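PDB 3CKY: 2-(hydroxymethyl)glutarate dehydrogenase from Eubacterium barkeri, which catalyses the reversible, NAD-dependent interconversion of 2-formylglutarate and (S)-2-hydroxymethylglutarate, a step in the fermentation of nicotinate. Local coordinates for residues Phe236-Gln241 with Met282-Lys287; Ser103-Met108 with Gly165-Gly170; Gly195-Leu200 with Thr293-Ser298. All coordinates share one frame; numbering follows the deposited sequence.

Interaction 1: Phe236-Gln241 with Met282-Lys287; sequences FAMDLQ and MSAVIK
A single backbone hydrogen bond joins the loop residue F236 to M282, at the start of a 3-10 segment: M282 N donates to F236 O over 2.8 Å. The bond is bent, with 140° at the hydrogen, and the donor is tilted 23° out of the carbonyl plane. It ties the residue before the N-cap A237 of helix 238-255 to the first residue of the 3-10 turn leading into helix 286-293.

Apolar contacts of M282 surround that bond. Its CB rests 3.8 Å from M238 CA, and the same CB meets Q241 CB at 3.9 Å, one helical turn further on. Because chi1 (50°) sets CG between the backbone N and the carbonyl carbon, CG stays close to F236 and lies 4.0 Å from CD2 of its ring, the two side chains meeting at a slant.

M238 supplies the second group of apolar contacts, reaching the 3-10 turn with its end. The chain runs extended until it bends at chi3, which delivers CE over the face of the A284-V285 peptide group. CE stands almost directly above V285 N, at a tight 3.2 Å, and is 3.9 Å from A284 CB. V285 N is meanwhile bonded to M282 O within its own turn, so the methyl packs on a peptide already engaged.

The contact is buried among the helices of the C-terminal domain. Helix 260-274 lends F269 to both M238 and M282 and packs on V285; helix 169-197 reaches M282 through M185 and Q241 through L181. The side chain of F236 lies about 7 Å from that of K174, the probable active-site lysine on that helix, while K222 of helix 217-228 packs on M282.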
# COMPACT_ATOMS: atom_id res chain seq x y z
N PHE A 236 17.80 1.56 17.78
CA PHE A 236 17.17 2.70 17.15
C PHE A 236 15.65 2.53 17.30
O PHE A 236 15.06 1.64 16.69
CB PHE A 236 17.60 2.77 15.70
CG PHE A 236 17.08 3.97 14.98
CD1 PHE A 236 17.34 5.25 15.46
CD2 PHE A 236 16.32 3.82 13.83
CE1 PHE A 236 16.85 6.36 14.80
CE2 PHE A 236 15.82 4.93 13.17
CZ PHE A 236 16.09 6.20 13.65
N ALA A 237 15.06 3.39 18.13
CA ALA A 237 13.65 3.26 18.51
C ALA A 237 12.72 3.17 17.32
O ALA A 237 12.87 3.90 16.34
CB ALA A 237 13.22 4.44 19.42
N MET A 238 11.76 2.25 17.41
CA MET A 238 10.76 2.05 16.36
C MET A 238 10.01 3.36 16.06
O MET A 238 9.72 3.65 14.90
CB MET A 238 9.79 0.94 16.77
CG MET A 238 8.88 0.49 15.64
SD MET A 238 7.70 -0.77 16.13
CE MET A 238 8.76 -2.15 16.59
N ASP A 239 9.71 4.14 17.10
CA ASP A 239 9.06 5.44 16.93
C ASP A 239 9.87 6.34 16.02
O ASP A 239 9.30 7.06 15.21
CB ASP A 239 8.84 6.14 18.28
CG ASP A 239 7.74 5.50 19.12
OD1 ASP A 239 6.75 4.96 18.57
OD2 ASP A 239 7.85 5.55 20.36
N LEU A 240 11.19 6.30 16.15
CA LEU A 240 12.06 7.19 15.39
C LEU A 240 12.16 6.77 13.92
O LEU A 240 12.09 7.59 13.02
CB LEU A 240 13.43 7.29 16.04
CG LEU A 240 13.42 7.94 17.42
CD1 LEU A 240 14.81 7.89 18.06
CD2 LEU A 240 12.88 9.40 17.34
N GLN A 241 12.30 5.47 13.69
CA GLN A 241 12.29 4.93 12.34
C GLN A 241 10.96 5.22 11.62
O GLN A 241 10.95 5.53 10.43
CB GLN A 241 12.53 3.41 12.37
CG GLN A 241 12.49 2.76 11.00
CD GLN A 241 13.54 3.33 10.04
OE1 GLN A 241 13.24 4.18 9.19
NE2 GLN A 241 14.78 2.87 10.19
N MET A 282 13.76 -0.83 16.38
CA MET A 282 12.84 -0.98 15.28
C MET A 282 12.76 -2.39 14.70
O MET A 282 11.78 -2.71 14.09
CB MET A 282 13.14 0.06 14.19
CG MET A 282 14.61 0.17 13.71
SD MET A 282 14.99 -0.72 12.21
CE MET A 282 15.49 -2.27 12.91
N SER A 283 13.76 -3.25 14.93
CA SER A 283 13.73 -4.62 14.45
C SER A 283 12.67 -5.46 15.17
O SER A 283 12.29 -6.54 14.69
CB SER A 283 15.10 -5.29 14.58
OG SER A 283 15.57 -5.34 15.92
N ALA A 284 12.21 -4.96 16.33
CA ALA A 284 11.08 -5.56 17.06
C ALA A 284 9.80 -5.56 16.23
O ALA A 284 8.84 -6.21 16.59
CB ALA A 284 10.85 -4.85 18.39
N VAL A 285 9.76 -4.84 15.12
CA VAL A 285 8.60 -4.90 14.20
C VAL A 285 8.29 -6.35 13.73
O VAL A 285 7.14 -6.67 13.42
CB VAL A 285 8.78 -3.94 12.99
CG1 VAL A 285 9.79 -4.52 11.99
CG2 VAL A 285 7.45 -3.63 12.35
N ILE A 286 9.31 -7.21 13.71
CA ILE A 286 9.13 -8.63 13.43
C ILE A 286 8.05 -9.29 14.33
O ILE A 286 7.34 -10.20 13.91
CB ILE A 286 10.48 -9.44 13.52
CG1 ILE A 286 10.34 -10.79 12.81
CG2 ILE A 286 10.89 -9.67 15.00
CD1 ILE A 286 11.65 -11.53 12.57
N LYS A 287 7.95 -8.81 15.58
CA LYS A 287 6.93 -9.29 16.53
C LYS A 287 5.49 -9.11 16.02
O LYS A 287 4.61 -9.87 16.41
CB LYS A 287 7.06 -8.56 17.85
CG LYS A 287 8.34 -8.85 18.62
CD LYS A 287 8.29 -8.13 19.97
CE LYS A 287 9.62 -8.15 20.65
NZ LYS A 287 9.52 -7.61 22.04

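Interaction 2: Ser103-Met108 with Gly165-Gly170; sequences SSTLKM and GDTGAG
T105 and T167 both hold OG1 beside the backbone N (chi1 -65° and -53°), which swings each CG2 to the trans position and brings the two methyl groups together at 3.7 Å. L106, the next residue on the helix, closes in with CD1, which meets T167 CG2 at 3.3 Å and T167 CB at 3.4 Å. Both separations are shorter than ordinary van der Waals contact, and chi2 of the leucine (-25°) is far from staggered, so the exact fit of this exposed side chain is doubtful; as modelled, the leucine slides past T167 in the opposite direction.

T167 projects from a type II turn running from D166 to A169, closed by A169 N to D166 O at 3.0 Å. Within it, D166 OD1 uses its anti lone pair to accept from T167 N at 2.8 Å. G168 takes the third place of the turn, with positive phi; at these backbone angles a side chain would jam against the carbonyl O of T167, which by itself calls for glycine.

The hydroxyl of T105 turns to D171 OD2, and G168 N is held by D121 OD1 of strand 118-125, so polar bonds complement the methyl contacts. In the fold, helix 102-114 packs its T105 face on strand 118-125, at Y119 and D121, and its M108 on helix 71-79. The turn carries the chain from strand 158-165, at the edge of the Rossmann-type sheet, into helix 169-197, with G168 as its N-cap.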
# COMPACT_ATOMS: atom_id res chain seq x y z
N SER A 103 11.40 20.75 2.07
CA SER A 103 10.47 21.87 1.88
C SER A 103 10.37 22.74 3.13
O SER A 103 10.34 23.96 3.03
CB SER A 103 9.08 21.34 1.51
OG SER A 103 8.51 20.65 2.61
N SER A 104 10.31 22.09 4.29
CA SER A 104 10.38 22.78 5.59
C SER A 104 11.54 23.77 5.64
O SER A 104 11.38 24.93 6.02
CB SER A 104 10.51 21.76 6.73
OG SER A 104 11.16 22.32 7.88
N THR A 105 12.72 23.28 5.25
CA THR A 105 13.93 24.08 5.26
C THR A 105 13.92 25.17 4.17
O THR A 105 14.39 26.28 4.41
CB THR A 105 15.18 23.19 5.13
OG1 THR A 105 15.29 22.36 6.29
CG2 THR A 105 16.45 24.02 5.00
N LEU A 106 13.39 24.84 2.99
CA LEU A 106 13.30 25.82 1.90
C LEU A 106 12.42 27.02 2.29
O LEU A 106 12.78 28.16 2.02
CB LEU A 106 12.77 25.20 0.60
CG LEU A 106 13.73 24.56 -0.41
CD1 LEU A 106 15.13 25.13 -0.31
CD2 LEU A 106 13.75 23.05 -0.28
N LYS A 107 11.27 26.73 2.89
CA LYS A 107 10.37 27.79 3.39
C LYS A 107 11.13 28.72 4.32
O LYS A 107 11.11 29.94 4.15
CB LYS A 107 9.16 27.20 4.14
CG LYS A 107 7.92 26.98 3.29
CD LYS A 107 6.67 26.65 4.14
CE LYS A 107 6.32 25.15 4.15
NZ LYS A 107 7.09 24.35 5.16
N MET A 108 11.80 28.13 5.30
CA MET A 108 12.50 28.88 6.33
C MET A 108 13.66 29.68 5.74
O MET A 108 13.89 30.81 6.14
CB MET A 108 13.00 27.95 7.44
CG MET A 108 13.06 28.63 8.80
SD MET A 108 11.49 28.65 9.72
CE MET A 108 10.25 28.84 8.44
N GLY A 165 24.46 19.38 -1.83
CA GLY A 165 23.68 20.12 -2.81
C GLY A 165 23.25 21.44 -2.24
O GLY A 165 23.82 21.90 -1.26
N ASP A 166 22.24 22.05 -2.86
CA ASP A 166 21.72 23.32 -2.36
C ASP A 166 20.73 23.07 -1.22
O ASP A 166 20.53 21.94 -0.77
CB ASP A 166 21.09 24.13 -3.48
CG ASP A 166 21.41 25.62 -3.37
OD1 ASP A 166 21.32 26.18 -2.25
OD2 ASP A 166 21.74 26.23 -4.41
N THR A 167 20.12 24.15 -0.73
CA THR A 167 19.20 24.09 0.40
C THR A 167 18.20 22.94 0.30
O THR A 167 17.58 22.72 -0.73
CB THR A 167 18.45 25.43 0.52
OG1 THR A 167 19.41 26.49 0.55
CG2 THR A 167 17.59 25.48 1.80
N GLY A 168 18.09 22.19 1.40
CA GLY A 168 17.20 21.04 1.46
C GLY A 168 17.84 19.69 1.10
O GLY A 168 17.23 18.66 1.40
N ALA A 169 19.07 19.68 0.54
CA ALA A 169 19.74 18.43 0.09
C ALA A 169 20.31 17.57 1.22
O ALA A 169 20.30 16.33 1.11
CB ALA A 169 20.83 18.72 -0.95
N GLY A 170 20.82 18.21 2.28
CA GLY A 170 21.25 17.50 3.49
C GLY A 170 20.08 16.76 4.12
O GLY A 170 20.18 15.57 4.42

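Interaction 3: Gly195-Leu200 with Thr293-Ser298; sequences GVKCGL and TGVSVS
V196 is the key side chain where a Schellman motif ends helix 169-197 beside the irregular stretch that follows helix 286-293. L200 N to G195 O and G199 N to V196 O close the motif, with G199 at the C-prime position. The tight part is a cluster of valines: V196 sets its two branches against V295, S296 and V297. CG1, trans to the backbone N (chi1 171°), meets V295 CG1 at 3.6 Å and S296 O at 3.4 Å, while CG2 touches V297 CG2 at 3.7 Å. V196 thus presses on one side of 295-297, with V295 CG1, V297 CG2 and S296 O grouped round its two methyls. An alanine in this place would lose both methyls and would probably leave V295 CG1 and V297 CG2 facing a gap, with residues 295-297 less firmly seated on the helix end. V193, one turn earlier, also packs on V295 and V297.

The looser side belongs to K197, which is exposed. Its aliphatic chain crosses V295 at about a right angle, CD lying 3.7 Å from V295 CG2, and its amine continues past V295 to a weak hydrogen bond with G255 O of the second subunit. S296, also exposed, points its CB away from the helix.

T293, the last residue of helix 286-293, forms an ST turn, OG1 accepting from V295 N at 3.0 Å. A water bridges K197 and T293: it accepts from K197 NZ at 3.2 Å and donates to T293 O at 2.9 Å.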
# COMPACT_ATOMS: atom_id res chain seq x y z
N GLY A 195 10.84 -17.83 6.28
CA GLY A 195 11.93 -18.81 6.31
C GLY A 195 11.77 -19.79 7.43
O GLY A 195 11.88 -20.99 7.20
N VAL A 196 11.48 -19.28 8.63
CA VAL A 196 11.26 -20.14 9.79
C VAL A 196 10.07 -21.05 9.53
O VAL A 196 10.16 -22.26 9.70
CB VAL A 196 11.09 -19.34 11.11
CG1 VAL A 196 10.64 -20.29 12.26
CG2 VAL A 196 12.41 -18.64 11.47
N LYS A 197 8.97 -20.48 9.06
CA LYS A 197 7.80 -21.28 8.73
C LYS A 197 8.11 -22.40 7.72
O LYS A 197 7.52 -23.48 7.80
CB LYS A 197 6.69 -20.39 8.19
CG LYS A 197 5.38 -21.12 7.94
CD LYS A 197 4.70 -21.47 9.26
CE LYS A 197 3.43 -22.27 9.07
NZ LYS A 197 2.34 -21.70 9.92
N CYS A 198 9.02 -22.13 6.78
CA CYS A 198 9.50 -23.15 5.84
C CYS A 198 10.62 -24.04 6.39
O CYS A 198 11.21 -24.79 5.63
CB CYS A 198 10.00 -22.49 4.56
SG CYS A 198 8.79 -21.49 3.64
N GLY A 199 10.93 -23.95 7.69
CA GLY A 199 11.85 -24.88 8.35
C GLY A 199 13.29 -24.45 8.39
O GLY A 199 14.15 -25.28 8.64
N LEU A 200 13.56 -23.18 8.14
CA LEU A 200 14.92 -22.65 8.25
C LEU A 200 15.15 -22.12 9.65
O LEU A 200 14.27 -21.50 10.24
CB LEU A 200 15.15 -21.49 7.27
CG LEU A 200 15.01 -21.84 5.79
CD1 LEU A 200 15.07 -20.60 4.93
CD2 LEU A 200 16.07 -22.86 5.34
N THR A 293 1.08 -14.93 13.47
CA THR A 293 1.28 -16.25 12.84
C THR A 293 1.55 -17.40 13.81
O THR A 293 1.34 -18.56 13.47
CB THR A 293 2.47 -16.20 11.79
OG1 THR A 293 3.72 -15.91 12.45
CG2 THR A 293 2.19 -15.19 10.67
N GLY A 294 2.02 -17.06 15.03
CA GLY A 294 2.54 -18.02 15.96
C GLY A 294 3.93 -18.49 15.61
O GLY A 294 4.47 -19.36 16.26
N VAL A 295 4.54 -17.91 14.58
CA VAL A 295 5.90 -18.29 14.20
C VAL A 295 6.89 -17.58 15.13
O VAL A 295 6.74 -16.38 15.43
CB VAL A 295 6.21 -17.98 12.72
CG1 VAL A 295 7.67 -18.21 12.41
CG2 VAL A 295 5.32 -18.83 11.81
N SER A 296 7.86 -18.35 15.61
CA SER A 296 8.90 -17.82 16.49
C SER A 296 10.21 -17.69 15.73
O SER A 296 10.75 -18.68 15.23
CB SER A 296 9.10 -18.72 17.71
OG SER A 296 10.15 -18.19 18.51
N VAL A 297 10.69 -16.45 15.62
CA VAL A 297 11.98 -16.15 15.02
C VAL A 297 12.90 -15.59 16.10
O VAL A 297 14.01 -16.10 16.33
CB VAL A 297 11.86 -15.12 13.86
CG1 VAL A 297 13.22 -14.88 13.21
CG2 VAL A 297 10.85 -15.58 12.83
N SER A 298 12.44 -14.53 16.76
CA SER A 298 13.28 -13.81 17.72
C SER A 298 13.53 -14.69 18.92
O SER A 298 12.65 -15.45 19.31
CB SER A 298 12.67 -12.45 18.13
OG SER A 298 11.47 -12.58 18.90
O HOH W 1 2.60 -21.17 13.07

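In the fold
Helix 169-197 connects interactions 2 and 3: the turn of interaction 2 leads into its start and interaction 3 lies at its end, with centres 44 Å apart on opposite sides of the chain's centre. Interaction 2 comes first along the chain and joins helix 102-114 of the NAD-binding, Rossmann-type domain to the turn that opens this helix. Interactions 1 and 3 both belong to the helical C-terminal domain; the span from 195 to 298 encloses interaction 1, their centres are 19 Å apart, and I286 CD1 packs on V297 CG1 at 3.7 Å. The centres of interactions 1 and 2 are 28 Å apart. The long helix thus spans from the cofactor domain to residues 295-297 and carries probable catalytic K174 near its start.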